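Local coordinates for beta-N-acetylglucosaminidase-like protein Glycoside hydrolase family 20 (Flavobacterium johnsoniae, PDB 6YHH) that probably removes terminal N-acetylhexosamine units from chitin-derived oligosaccharides as a family 20 beta-N-acetylhexosaminidase, in bacterial chitin degradation, at residues 51-54 and 59-62; 118-123 and 131-136; 394-399 and 406-411; 507-512 and 527-532; 538-543 and 556-561. One frame throughout, in Å; residues are numbered along the deposited sequence. Where two conformers were deposited one is given.

Overall arrangement
Contacts 1 and 2 belong to the N-terminal domain of the family 20 glycosidase and are directly joined: Arg51 NH2 forms a 2.8 Å salt bridge with Glu118 OE1. Contact 3 lies in the catalytic barrel, with its centre about 44 Å from that of contact 1. Contacts 4 and 5 sit further along the chain, their centres about 14 Å apart, and touch where Thr529 CG2 packs on Phe556 CE1 at 3.6 Å. Contact 5 comes within about 9 Å of contact 3, nearest atoms. Contacts 1, 2 and 4 all reach the second subunit, contact 2 through Phe131 alone. All five lie away from Glu317, the predicted proton donor.

Contact 1. Residues 51-54 and 59-62; sequences RLDG and FFEQ
Asp53 turns its carboxylate onto the backbone of Phe59 and Phe60, one oxygen for each amide. Phe59 N donates to Asp53 OD1 at 2.7 Å, meeting the syn lone pair of that oxygen. The second bond, from Phe60 N to Asp53 OD2 at 3.0 Å, arrives tilted 38° out of the carboxylate plane. A water bridges Asp53 OD2 and Phe60 O. The same carboxylate lies over one face of the Phe60 ring near its rim, with Asp53 CG 3.5 Å from Phe60 CD2. Leu52 CG, anti to the backbone N (chi1 -176°), is brought to the ring edge, 3.8 Å from Phe60 CE2. The two side chains cross at about a right angle. With an alanine at Asp53, the amides of Phe59 and Phe60 would probably both lose their acceptor, and the Phe60 ring the group lying against its face. Further out, Leu49 and Phe29 also pack on Phe60, while Pro552 of the second subunit rests on Asp53 and Tyr547 of that subunit meets the Phe59 ring. A helix side chain thus pins the chain just after its own helix, 40-56, in the N-terminal domain of a family 20 glycosidase.

Contact 2. Residues 118-123 and 131-136; sequences ETLLQL and FYFPVS
Leu120 sets its CD1 methyl over the face of the Phe133 ring, the first meeting of helix 110-123 with strand 131-140. This is a CH-pi contact: the methyl carbon is 3.6 Å from the ring centroid and 19° off the normal. Leu120 CG stands anti to the backbone N (chi1 -172°), which carries the branch across the ring at about a right angle. The carbonyl of the same residue also nears the ring, with Leu120 O 3.3 Å from Phe133 CE1. Three residues on, Leu123 takes over. Its backbone C lies at the edge of the Phe133 ring, near the ring plane, while its two methyls part, CD2 to Pro134 CG at 4.1 Å and CD1, past the corner at residue 135, to within 3.8 Å of Ser136 OG. That hydroxyl donates to Pro134 O at 2.8 Å, from above the carbonyl plane, so a polar atom beside a leucine methyl has its proton engaged. Leu96 and Val98 of strand 94-99 pack on Leu123 as well, and Phe48 of helix 40-56 on Leu120. The axes of segments 118-123 and 131-134 run at 117°, an apolar helix-on-sheet interface inside the mixed alpha/beta N-terminal domain of this family 20 glycosidase.

Contact 3. Residues 394-399 and 406-411; sequences QSLVDA and TVLSNG
Leu396 drives its branched end against Thr406 and Leu408, and this is the close-packed part of the contact between helix 394-401 and strand 406-408. Its CG sits 3.7 Å from Thr406 CG2, and its CD1 reaches 3.8 Å from Leu408 CB, so the leucine spans two strand residues whose intervening neighbour, Val407, turns its side chain from the helix. Leu396 CG is anti to the backbone N (chi1 171°), which extends the side chain from the helix toward the strand; it meets Leu408 at about a right angle. One turn further along, Ala399 CB comes up to Thr406 OG1 at 3.3 Å. The threonine thus divides its two branches, the methyl to Leu396 and the hydroxyl to the alanine, and that hydroxyl is also hydrogen-bonded to Tyr404 O, so its polarity is answered just before the strand. Ile443 and Ser382 add to the wall round Leu396.

The other side of the helix is looser and partly exposed. There Gln394 and Asp398, one turn apart, pair with each other and leave the strand alone: Gln394 NE2 donates to Asp398 OD1 at 2.9 Å. The acceptor oxygen is met 36° out of the carboxylate plane, although the bond lies nearly flat in the amide plane of the glutamine. Segments 394-399 and 406-408 run almost antiparallel, at 166°, as the connecting helix and following strand of a beta-alpha-beta unit do: strand 379-382, helix 394-401 and the parallel neighbouring strand 406-408 form one such crossover of the catalytic TIM barrel.

Contact 4. Residues 507-512 and 527-532; sequences KNKAVI and EFTNVC
Lys509 reaches from helix 507-517 to Thr529 in the last turn of helix 523-529, so that one lysine joins two successive helices of the C-terminal part of the chain by a side-chain hydrogen bond. Lys509, Thr529 and Asn530 supply the surface buried here, the lysine the most. The nearest backbones are well apart, with Lys509 CA and Thr529 CA at 9.6 Å, so the link depends on the length of one side chain. Lys509 CG is anti to the backbone N (chi1 176°) and every later torsion is also extended, which holds the ammonium group at full stretch.

At the far end the lysine and threonine meet tip to tip. Lys509 NZ donates to Thr529 OG1 at 2.8 Å, and the last methylene follows closely, Lys509 CE lying 3.1 Å from the same oxygen. Thr529 OG1 is in turn hydrogen-bonded to Asn526 O within its own helix. The hydroxyl therefore links the lysine to the helix backbone, and the nearby positive charge would probably polarise it. Lys509 CE also packs on Ala559 O of the neighbouring short helix.

Asn530, just past the helix, touches the lysine more lightly and from an oblique direction, its OD1 standing 3.7 Å from Lys509 NZ. A water lies between them: its bond with Lys509 NZ is weak, its contact with Asn530 shorter. This places the water oxygen 2.7 Å from Asn530 OD1.

Contact 5. Residues 538-543 and 556-561; sequences YTRNKG and FADACT
Arg540 is stretched out from CG to NE, with CG anti to the backbone N (chi1 174°), and this carries its guanidinium to Asp558, whose CG is turned beside its own backbone N (chi1 -52°). The result is a buried salt bridge that ties the loop after strand 532-534 to the short, weakly bonded helix 556-559. Both terminal nitrogens grip a single oxygen: Arg540 NH2 lies 2.8 Å from Asp558 OD1 and Arg540 NH1 3.0 Å from it. The acceptor sits in the guanidinium plane, but the donors come to it from one face of the carboxylate, and the two planes are 45° apart. The other oxygen, Asp558 OD2, accepts from Leu555 N, which anchors the carboxylate at the start of the helix. Arg540 NE is hydrogen-bonded to Tyr547 OH, a second link that helps to fix the rotation of the group. A leucine at Arg540 would probably leave the buried Asp558 charge without its mate and Tyr547 OH without a partner on this side chain. Beneath the charged pair lies an apolar floor, Ala557, whose methyl faces the centre of the guanidinium, with Ala557 CB 3.7 Å from Arg540 CZ.

Contact 1. Residues 51-54 and 59-62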
# COMPACT_ATOMS: atom_id res chain seq x y z
N ARG A 51 -4.75 -6.96 15.81
CA ARG A 51 -5.32 -5.64 15.62
C ARG A 51 -5.54 -4.92 16.97
O ARG A 51 -5.23 -3.73 17.13
CB ARG A 51 -6.62 -5.72 14.84
CG ARG A 51 -6.39 -6.12 13.41
CD ARG A 51 -7.62 -6.65 12.72
NE ARG A 51 -8.69 -5.71 12.61
CZ ARG A 51 -9.96 -6.03 12.36
NH1 ARG A 51 -10.33 -7.29 12.32
NH2 ARG A 51 -10.87 -5.06 12.19
N LEU A 52 -6.08 -5.64 17.92
CA LEU A 52 -6.27 -5.07 19.25
C LEU A 52 -4.98 -4.57 19.87
O LEU A 52 -4.94 -3.50 20.46
CB LEU A 52 -6.96 -6.12 20.15
CG LEU A 52 -7.32 -5.65 21.53
CD1 LEU A 52 -8.26 -4.43 21.51
CD2 LEU A 52 -7.90 -6.78 22.37
N ASP A 53 -3.93 -5.36 19.75
CA ASP A 53 -2.61 -4.99 20.27
C ASP A 53 -2.10 -3.76 19.56
O ASP A 53 -1.51 -2.85 20.17
CB ASP A 53 -1.63 -6.14 20.12
CG ASP A 53 -0.59 -6.20 21.30
OD1 ASP A 53 -0.58 -5.35 22.18
OD2 ASP A 53 0.16 -7.20 21.26
N GLY A 54 -2.31 -3.69 18.23
CA GLY A 54 -1.85 -2.51 17.51
C GLY A 54 -2.50 -1.20 18.01
O GLY A 54 -1.92 -0.14 17.96
N PHE A 59 1.19 -5.50 24.25
CA PHE A 59 2.10 -6.63 24.00
C PHE A 59 1.52 -7.90 24.63
O PHE A 59 2.03 -8.42 25.64
CB PHE A 59 3.54 -6.34 24.48
CG PHE A 59 4.29 -5.31 23.63
CD1 PHE A 59 3.92 -3.98 23.55
CD2 PHE A 59 5.39 -5.73 22.93
CE1 PHE A 59 4.65 -3.07 22.79
CE2 PHE A 59 6.10 -4.81 22.15
CZ PHE A 59 5.69 -3.52 22.06
N PHE A 60 0.45 -8.39 24.04
CA PHE A 60 -0.27 -9.57 24.57
C PHE A 60 0.65 -10.78 24.54
O PHE A 60 1.51 -10.92 23.66
CB PHE A 60 -1.54 -9.83 23.73
CG PHE A 60 -2.55 -8.72 23.84
CD1 PHE A 60 -2.95 -8.29 25.03
CD2 PHE A 60 -3.14 -8.16 22.69
CE1 PHE A 60 -3.90 -7.31 25.18
CE2 PHE A 60 -4.12 -7.22 22.83
CZ PHE A 60 -4.47 -6.73 24.05
N GLU A 61 0.40 -11.70 25.46
CA GLU A 61 1.18 -12.96 25.52
C GLU A 61 1.08 -13.87 24.36
O GLU A 61 2.04 -14.47 23.97
CB GLU A 61 0.80 -13.77 26.82
N GLN A 62 -0.09 -14.09 23.78
CA GLN A 62 -0.25 -15.05 22.75
C GLN A 62 0.26 -14.54 21.42
O GLN A 62 0.05 -13.34 21.09
CB GLN A 62 -1.75 -15.34 22.59
CG GLN A 62 -2.30 -16.22 23.69
CD GLN A 62 -3.79 -16.22 23.64
OE1 GLN A 62 -4.41 -15.22 23.98
NE2 GLN A 62 -4.37 -17.30 23.11
O HOH W 1 1.49 -9.69 21.17

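Contact 2. Residues 118-123 and 131-136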
# COMPACT_ATOMS: atom_id res chain seq x y z
N GLU A 118 -15.45 -8.26 15.27
CA GLU A 118 -15.48 -6.89 14.72
C GLU A 118 -16.25 -5.95 15.59
O GLU A 118 -15.86 -4.84 15.82
CB GLU A 118 -16.04 -6.86 13.32
CG GLU A 118 -15.21 -7.71 12.34
CD GLU A 118 -13.79 -7.20 12.11
OE1 GLU A 118 -13.46 -6.03 12.45
OE2 GLU A 118 -13.02 -8.01 11.49
N THR A 119 -17.37 -6.42 16.13
CA THR A 119 -18.13 -5.60 17.06
C THR A 119 -17.32 -5.30 18.29
O THR A 119 -17.36 -4.15 18.83
CB THR A 119 -19.47 -6.29 17.44
OG1 THR A 119 -20.14 -6.63 16.26
CG2 THR A 119 -20.33 -5.39 18.27
N LEU A 120 -16.68 -6.33 18.85
CA LEU A 120 -15.79 -6.16 20.02
C LEU A 120 -14.72 -5.08 19.80
O LEU A 120 -14.50 -4.21 20.65
CB LEU A 120 -15.21 -7.51 20.50
CG LEU A 120 -14.44 -7.44 21.80
CD1 LEU A 120 -15.12 -6.75 22.95
CD2 LEU A 120 -13.96 -8.82 22.15
N LEU A 121 -14.04 -5.10 18.66
CA LEU A 121 -13.07 -4.02 18.37
C LEU A 121 -13.71 -2.67 18.40
O LEU A 121 -13.11 -1.69 18.88
CB LEU A 121 -12.43 -4.29 17.02
CG LEU A 121 -11.44 -5.44 17.01
CD1 LEU A 121 -11.05 -5.80 15.59
CD2 LEU A 121 -10.21 -5.11 17.88
N GLN A 122 -14.95 -2.58 17.89
CA GLN A 122 -15.64 -1.28 17.88
C GLN A 122 -16.09 -0.84 19.22
O GLN A 122 -16.24 0.38 19.43
CB GLN A 122 -16.81 -1.33 16.92
CG GLN A 122 -16.40 -1.45 15.45
CD GLN A 122 -17.62 -1.47 14.52
OE1 GLN A 122 -18.74 -1.74 14.94
NE2 GLN A 122 -17.37 -1.22 13.21
N LEU A 123 -16.19 -1.79 20.15
CA LEU A 123 -16.58 -1.42 21.50
C LEU A 123 -15.47 -0.87 22.35
O LEU A 123 -15.71 -0.30 23.43
CB LEU A 123 -17.15 -2.65 22.25
CG LEU A 123 -18.60 -3.05 22.28
CD1 LEU A 123 -18.71 -4.22 23.31
CD2 LEU A 123 -19.54 -1.88 22.67
N PHE A 131 -7.38 1.25 28.45
CA PHE A 131 -8.34 0.78 27.48
C PHE A 131 -9.33 -0.11 28.15
O PHE A 131 -8.96 -0.93 29.02
CB PHE A 131 -7.60 -0.01 26.34
CG PHE A 131 -6.74 0.91 25.49
CD1 PHE A 131 -7.31 1.56 24.44
CD2 PHE A 131 -5.36 1.09 25.74
CE1 PHE A 131 -6.60 2.47 23.62
CE2 PHE A 131 -4.63 2.01 24.96
CZ PHE A 131 -5.24 2.67 23.91
N TYR A 132 -10.58 -0.04 27.70
CA TYR A 132 -11.60 -0.85 28.31
C TYR A 132 -12.75 -1.15 27.39
O TYR A 132 -12.87 -0.50 26.37
CB TYR A 132 -12.07 -0.17 29.57
CG TYR A 132 -12.62 1.14 29.47
CD1 TYR A 132 -13.99 1.32 29.28
CD2 TYR A 132 -11.80 2.30 29.60
CE1 TYR A 132 -14.55 2.59 29.18
CE2 TYR A 132 -12.39 3.58 29.46
CZ TYR A 132 -13.76 3.72 29.30
OH TYR A 132 -14.38 4.95 29.16
N PHE A 133 -13.61 -2.11 27.77
CA PHE A 133 -14.84 -2.40 27.05
C PHE A 133 -15.99 -2.24 28.04
O PHE A 133 -15.88 -2.65 29.18
CB PHE A 133 -14.91 -3.81 26.54
CG PHE A 133 -13.78 -4.21 25.61
CD1 PHE A 133 -13.77 -3.80 24.31
CD2 PHE A 133 -12.77 -5.08 26.03
CE1 PHE A 133 -12.78 -4.22 23.48
CE2 PHE A 133 -11.78 -5.52 25.17
CZ PHE A 133 -11.80 -5.08 23.89
N PRO A 134 -17.01 -1.50 27.66
CA PRO A 134 -18.14 -1.31 28.57
C PRO A 134 -18.91 -2.62 28.78
O PRO A 134 -19.11 -3.42 27.88
CB PRO A 134 -18.96 -0.24 27.88
CG PRO A 134 -18.68 -0.45 26.45
CD PRO A 134 -17.23 -0.79 26.38
N VAL A 135 -19.30 -2.86 30.03
CA VAL A 135 -20.15 -3.97 30.39
C VAL A 135 -21.46 -3.76 29.60
O VAL A 135 -22.03 -2.66 29.66
CB VAL A 135 -20.39 -3.97 31.94
CG1 VAL A 135 -21.55 -4.90 32.34
CG2 VAL A 135 -19.15 -4.48 32.61
N SER A 136 -21.86 -4.80 28.88
CA SER A 136 -22.92 -4.67 27.87
C SER A 136 -23.31 -6.04 27.33
O SER A 136 -22.53 -7.02 27.43
CB SER A 136 -22.39 -3.76 26.73
OG SER A 136 -21.19 -4.32 26.20

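Contact 3. Residues 394-399 and 406-411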
# COMPACT_ATOMS: atom_id res chain seq x y z
N GLN A 394 -37.49 -0.34 -9.44
CA GLN A 394 -38.63 -0.98 -10.09
C GLN A 394 -38.26 -2.33 -10.73
O GLN A 394 -39.04 -3.25 -10.76
CB GLN A 394 -39.22 -0.06 -11.17
CG GLN A 394 -40.57 -0.53 -11.72
CD GLN A 394 -41.65 -0.58 -10.63
OE1 GLN A 394 -41.81 0.39 -9.86
NE2 GLN A 394 -42.33 -1.71 -10.52
N SER A 395 -37.04 -2.48 -11.27
CA SER A 395 -36.73 -3.73 -11.87
C SER A 395 -36.65 -4.85 -10.83
O SER A 395 -36.77 -6.05 -11.15
CB SER A 395 -35.44 -3.65 -12.69
OG SER A 395 -34.35 -3.13 -11.94
N LEU A 396 -36.35 -4.46 -9.57
CA LEU A 396 -36.28 -5.43 -8.51
C LEU A 396 -37.69 -5.87 -8.13
O LEU A 396 -37.94 -7.06 -7.95
CB LEU A 396 -35.55 -4.86 -7.28
CG LEU A 396 -35.56 -5.65 -5.99
CD1 LEU A 396 -34.37 -5.38 -5.11
CD2 LEU A 396 -36.82 -5.39 -5.14
N VAL A 397 -38.56 -4.89 -7.98
CA VAL A 397 -40.01 -5.15 -7.69
C VAL A 397 -40.56 -6.07 -8.74
O VAL A 397 -41.14 -7.13 -8.44
CB VAL A 397 -40.80 -3.88 -7.70
CG1 VAL A 397 -42.29 -4.25 -7.63
CG2 VAL A 397 -40.41 -3.04 -6.50
N ASP A 398 -40.34 -5.74 -9.99
CA ASP A 398 -40.82 -6.60 -11.10
C ASP A 398 -40.26 -8.03 -11.09
O ASP A 398 -40.96 -8.98 -11.35
CB ASP A 398 -40.59 -5.93 -12.45
CG ASP A 398 -41.38 -4.61 -12.62
OD1 ASP A 398 -42.22 -4.28 -11.75
OD2 ASP A 398 -41.12 -3.85 -13.59
N ALA A 399 -38.97 -8.18 -10.82
CA ALA A 399 -38.36 -9.47 -10.82
C ALA A 399 -38.87 -10.33 -9.67
O ALA A 399 -39.16 -11.50 -9.87
CB ALA A 399 -36.84 -9.33 -10.68
N THR A 406 -33.40 -11.68 -6.28
CA THR A 406 -32.83 -10.42 -6.77
C THR A 406 -31.82 -9.82 -5.79
O THR A 406 -31.99 -9.95 -4.62
CB THR A 406 -33.97 -9.42 -7.08
OG1 THR A 406 -34.83 -10.00 -8.10
CG2 THR A 406 -33.50 -8.19 -7.68
N VAL A 407 -30.86 -9.09 -6.33
CA VAL A 407 -29.90 -8.30 -5.55
C VAL A 407 -29.96 -6.89 -6.08
O VAL A 407 -29.97 -6.70 -7.30
CB VAL A 407 -28.44 -8.86 -5.77
CG1 VAL A 407 -27.40 -7.96 -5.09
CG2 VAL A 407 -28.30 -10.26 -5.21
N LEU A 408 -30.03 -5.91 -5.17
CA LEU A 408 -30.13 -4.51 -5.52
C LEU A 408 -28.72 -3.89 -5.55
O LEU A 408 -27.99 -3.86 -4.54
CB LEU A 408 -31.00 -3.76 -4.57
CG LEU A 408 -31.26 -2.33 -5.02
CD1 LEU A 408 -31.98 -2.22 -6.35
CD2 LEU A 408 -31.92 -1.40 -4.00
N SER A 409 -28.33 -3.37 -6.71
CA SER A 409 -27.19 -2.41 -6.82
C SER A 409 -27.57 -0.98 -7.21
O SER A 409 -26.80 -0.06 -6.88
CB SER A 409 -26.03 -2.93 -7.71
OG SER A 409 -25.39 -3.98 -7.01
N ASN A 410 -28.71 -0.79 -7.86
CA ASN A 410 -29.18 0.56 -8.12
C ASN A 410 -29.21 1.37 -6.81
O ASN A 410 -29.70 0.82 -5.79
CB ASN A 410 -30.63 0.56 -8.66
CG ASN A 410 -31.07 1.95 -9.07
OD1 ASN A 410 -31.83 2.63 -8.34
ND2 ASN A 410 -30.42 2.46 -10.12
N GLY A 411 -28.67 2.58 -6.84
CA GLY A 411 -28.58 3.45 -5.66
C GLY A 411 -27.37 3.21 -4.76
O GLY A 411 -27.18 3.89 -3.75

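Contact 4. Residues 507-512 and 527-532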
# COMPACT_ATOMS: atom_id res chain seq x y z
N LYS A 507 -4.64 8.07 3.68
CA LYS A 507 -3.19 8.31 3.52
C LYS A 507 -2.76 8.61 2.08
O LYS A 507 -1.83 9.41 1.86
CB LYS A 507 -2.37 7.14 4.12
CG LYS A 507 -2.41 5.83 3.37
CD LYS A 507 -1.81 4.71 4.18
CE LYS A 507 -1.72 3.44 3.41
NZ LYS A 507 -1.31 2.26 4.27
N ASN A 508 -3.42 7.99 1.09
CA ASN A 508 -3.03 8.23 -0.28
C ASN A 508 -3.43 9.65 -0.72
O ASN A 508 -2.87 10.18 -1.67
CB ASN A 508 -3.58 7.14 -1.24
CG ASN A 508 -2.69 5.92 -1.34
OD1 ASN A 508 -2.94 4.97 -2.22
ND2 ASN A 508 -1.70 5.86 -0.50
N LYS A 509 -4.37 10.32 -0.03
CA LYS A 509 -4.72 11.66 -0.35
C LYS A 509 -3.53 12.57 -0.16
O LYS A 509 -3.27 13.45 -0.95
CB LYS A 509 -5.86 12.12 0.60
CG LYS A 509 -6.30 13.55 0.45
CD LYS A 509 -7.36 13.84 1.49
CE LYS A 509 -7.85 15.24 1.33
NZ LYS A 509 -9.08 15.47 2.16
N ALA A 510 -2.73 12.31 0.89
CA ALA A 510 -1.55 13.20 1.14
C ALA A 510 -0.47 13.02 0.09
O ALA A 510 0.24 13.95 -0.22
CB ALA A 510 -0.94 12.96 2.54
N VAL A 511 -0.30 11.82 -0.46
CA VAL A 511 0.57 11.58 -1.52
C VAL A 511 0.20 12.44 -2.74
O VAL A 511 1.07 13.08 -3.38
CB VAL A 511 0.54 10.12 -1.97
CG1 VAL A 511 1.40 9.92 -3.20
CG2 VAL A 511 0.98 9.22 -0.81
N ILE A 512 -1.08 12.43 -3.07
CA ILE A 512 -1.59 13.24 -4.19
C ILE A 512 -1.37 14.73 -3.91
O ILE A 512 -0.91 15.45 -4.79
CB ILE A 512 -3.06 12.95 -4.48
CG1 ILE A 512 -3.14 11.51 -5.07
CG2 ILE A 512 -3.63 13.90 -5.50
CD1 ILE A 512 -4.54 10.93 -4.98
N GLU A 527 -6.65 21.78 3.17
CA GLU A 527 -7.85 22.51 3.60
C GLU A 527 -8.79 22.80 2.48
O GLU A 527 -10.04 22.80 2.65
CB GLU A 527 -7.46 23.82 4.36
CG GLU A 527 -6.70 23.52 5.62
CD GLU A 527 -6.04 24.73 6.26
OE1 GLU A 527 -5.76 25.73 5.59
OE2 GLU A 527 -5.73 24.60 7.50
N PHE A 528 -8.27 23.10 1.30
CA PHE A 528 -9.16 23.35 0.14
C PHE A 528 -9.90 22.04 -0.28
O PHE A 528 -11.05 22.13 -0.71
CB PHE A 528 -8.42 23.95 -1.04
CG PHE A 528 -9.33 24.67 -2.02
CD1 PHE A 528 -10.17 25.71 -1.57
CD2 PHE A 528 -9.36 24.37 -3.35
CE1 PHE A 528 -11.08 26.29 -2.45
CE2 PHE A 528 -10.23 24.98 -4.24
CZ PHE A 528 -11.08 25.97 -3.78
N THR A 529 -9.29 20.86 -0.14
CA THR A 529 -10.06 19.64 -0.44
C THR A 529 -11.29 19.54 0.43
O THR A 529 -12.30 18.95 0.04
CB THR A 529 -9.31 18.33 -0.30
OG1 THR A 529 -9.07 18.08 1.10
CG2 THR A 529 -8.06 18.31 -1.07
N ASN A 530 -11.26 20.16 1.63
CA ASN A 530 -12.36 20.08 2.56
C ASN A 530 -13.59 20.92 2.28
O ASN A 530 -14.59 20.83 3.03
CB ASN A 530 -11.84 20.28 4.00
CG ASN A 530 -10.90 19.19 4.44
OD1 ASN A 530 -10.97 18.05 3.99
ND2 ASN A 530 -10.06 19.52 5.38
N VAL A 531 -13.59 21.66 1.15
CA VAL A 531 -14.75 22.29 0.58
C VAL A 531 -15.04 21.90 -0.84
O VAL A 531 -15.96 22.43 -1.41
CB VAL A 531 -14.73 23.81 0.72
CG1 VAL A 531 -14.86 24.16 2.18
CG2 VAL A 531 -13.52 24.50 0.04
N CYS A 532 -14.30 20.93 -1.38
CA CYS A 532 -14.45 20.57 -2.80
C CYS A 532 -14.77 19.04 -2.96
O CYS A 532 -14.38 18.24 -2.13
CB CYS A 532 -13.19 20.84 -3.57
SG CYS A 532 -12.74 22.57 -3.76
O HOH W 2 -11.93 16.31 2.20

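Contact 5. Residues 538-543 and 556-561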
# COMPACT_ATOMS: atom_id res chain seq x y z
N TYR A 538 -22.07 11.47 -14.37
CA TYR A 538 -21.26 11.19 -15.56
C TYR A 538 -20.70 12.50 -16.13
O TYR A 538 -20.54 12.64 -17.33
CB TYR A 538 -22.13 10.33 -16.56
CG TYR A 538 -22.50 8.91 -16.03
CD1 TYR A 538 -21.58 7.88 -16.04
CD2 TYR A 538 -23.74 8.65 -15.46
CE1 TYR A 538 -21.91 6.60 -15.54
CE2 TYR A 538 -24.08 7.41 -14.96
CZ TYR A 538 -23.14 6.37 -14.95
OH TYR A 538 -23.46 5.05 -14.42
N THR A 539 -20.34 13.47 -15.23
CA THR A 539 -19.84 14.74 -15.61
C THR A 539 -18.37 14.98 -15.43
O THR A 539 -17.81 16.00 -15.89
CB THR A 539 -20.64 15.85 -14.89
OG1 THR A 539 -20.43 15.80 -13.46
CG2 THR A 539 -22.11 15.69 -15.17
N ARG A 540 -17.66 14.12 -14.72
CA ARG A 540 -16.22 14.26 -14.62
C ARG A 540 -15.52 13.92 -15.94
O ARG A 540 -14.64 14.67 -16.38
CB ARG A 540 -15.61 13.43 -13.47
CG ARG A 540 -14.07 13.46 -13.44
CD ARG A 540 -13.43 13.06 -12.10
NE ARG A 540 -11.99 13.14 -12.27
CZ ARG A 540 -11.05 12.57 -11.53
NH1 ARG A 540 -11.36 11.93 -10.43
NH2 ARG A 540 -9.78 12.72 -11.79
N ASN A 541 -15.86 12.79 -16.51
CA ASN A 541 -15.24 12.30 -17.77
C ASN A 541 -16.29 12.45 -18.84
O ASN A 541 -16.98 11.47 -19.19
CB ASN A 541 -14.87 10.87 -17.56
CG ASN A 541 -14.12 10.28 -18.74
OD1 ASN A 541 -13.74 11.00 -19.65
ND2 ASN A 541 -13.99 8.96 -18.78
N LYS A 542 -16.46 13.66 -19.35
CA LYS A 542 -17.60 13.92 -20.21
C LYS A 542 -17.48 13.12 -21.49
O LYS A 542 -16.47 13.16 -22.18
CB LYS A 542 -17.70 15.40 -20.52
CG LYS A 542 -17.88 16.21 -19.25
CD LYS A 542 -17.87 17.71 -19.49
CE LYS A 542 -18.25 18.45 -18.22
NZ LYS A 542 -17.24 18.35 -17.17
N GLY A 543 -18.54 12.39 -21.81
CA GLY A 543 -18.54 11.56 -23.01
C GLY A 543 -17.64 10.37 -22.95
O GLY A 543 -17.48 9.65 -24.00
N PHE A 556 -5.97 17.23 -8.48
CA PHE A 556 -6.82 17.64 -7.37
C PHE A 556 -8.12 16.89 -7.20
O PHE A 556 -8.51 16.55 -6.07
CB PHE A 556 -7.12 19.12 -7.47
CG PHE A 556 -7.72 19.73 -6.21
CD1 PHE A 556 -6.99 19.86 -5.05
CD2 PHE A 556 -9.03 20.15 -6.24
CE1 PHE A 556 -7.58 20.44 -3.93
CE2 PHE A 556 -9.64 20.70 -5.13
CZ PHE A 556 -8.90 20.85 -3.98
N ALA A 557 -8.81 16.57 -8.28
CA ALA A 557 -10.07 15.82 -8.16
C ALA A 557 -9.89 14.45 -7.49
O ALA A 557 -10.78 13.98 -6.79
CB ALA A 557 -10.72 15.63 -9.52
N ASP A 558 -8.70 13.86 -7.70
CA ASP A 558 -8.36 12.56 -7.13
C ASP A 558 -8.12 12.59 -5.65
O ASP A 558 -8.26 11.58 -5.01
CB ASP A 558 -7.18 11.99 -7.90
CG ASP A 558 -7.46 12.02 -9.35
OD1 ASP A 558 -8.47 11.33 -9.74
OD2 ASP A 558 -6.77 12.69 -10.12
N ALA A 559 -7.81 13.77 -5.08
CA ALA A 559 -7.70 13.99 -3.64
C ALA A 559 -8.96 14.39 -2.96
O ALA A 559 -9.06 14.31 -1.74
CB ALA A 559 -6.63 15.09 -3.41
N CYS A 560 -9.99 14.72 -3.75
CA CYS A 560 -11.27 15.11 -3.18
C CYS A 560 -12.30 13.97 -3.12
O CYS A 560 -12.22 12.96 -3.91
CB CYS A 560 -11.89 16.28 -3.96
SG CYS A 560 -10.91 17.78 -3.90
N THR A 561 -13.24 14.12 -2.15
CA THR A 561 -14.28 13.13 -1.95
C THR A 561 -15.60 13.80 -1.71
O THR A 561 -15.60 14.95 -1.34
CB THR A 561 -13.91 12.21 -0.76
OG1 THR A 561 -13.40 13.01 0.32
CG2 THR A 561 -12.77 11.30 -1.17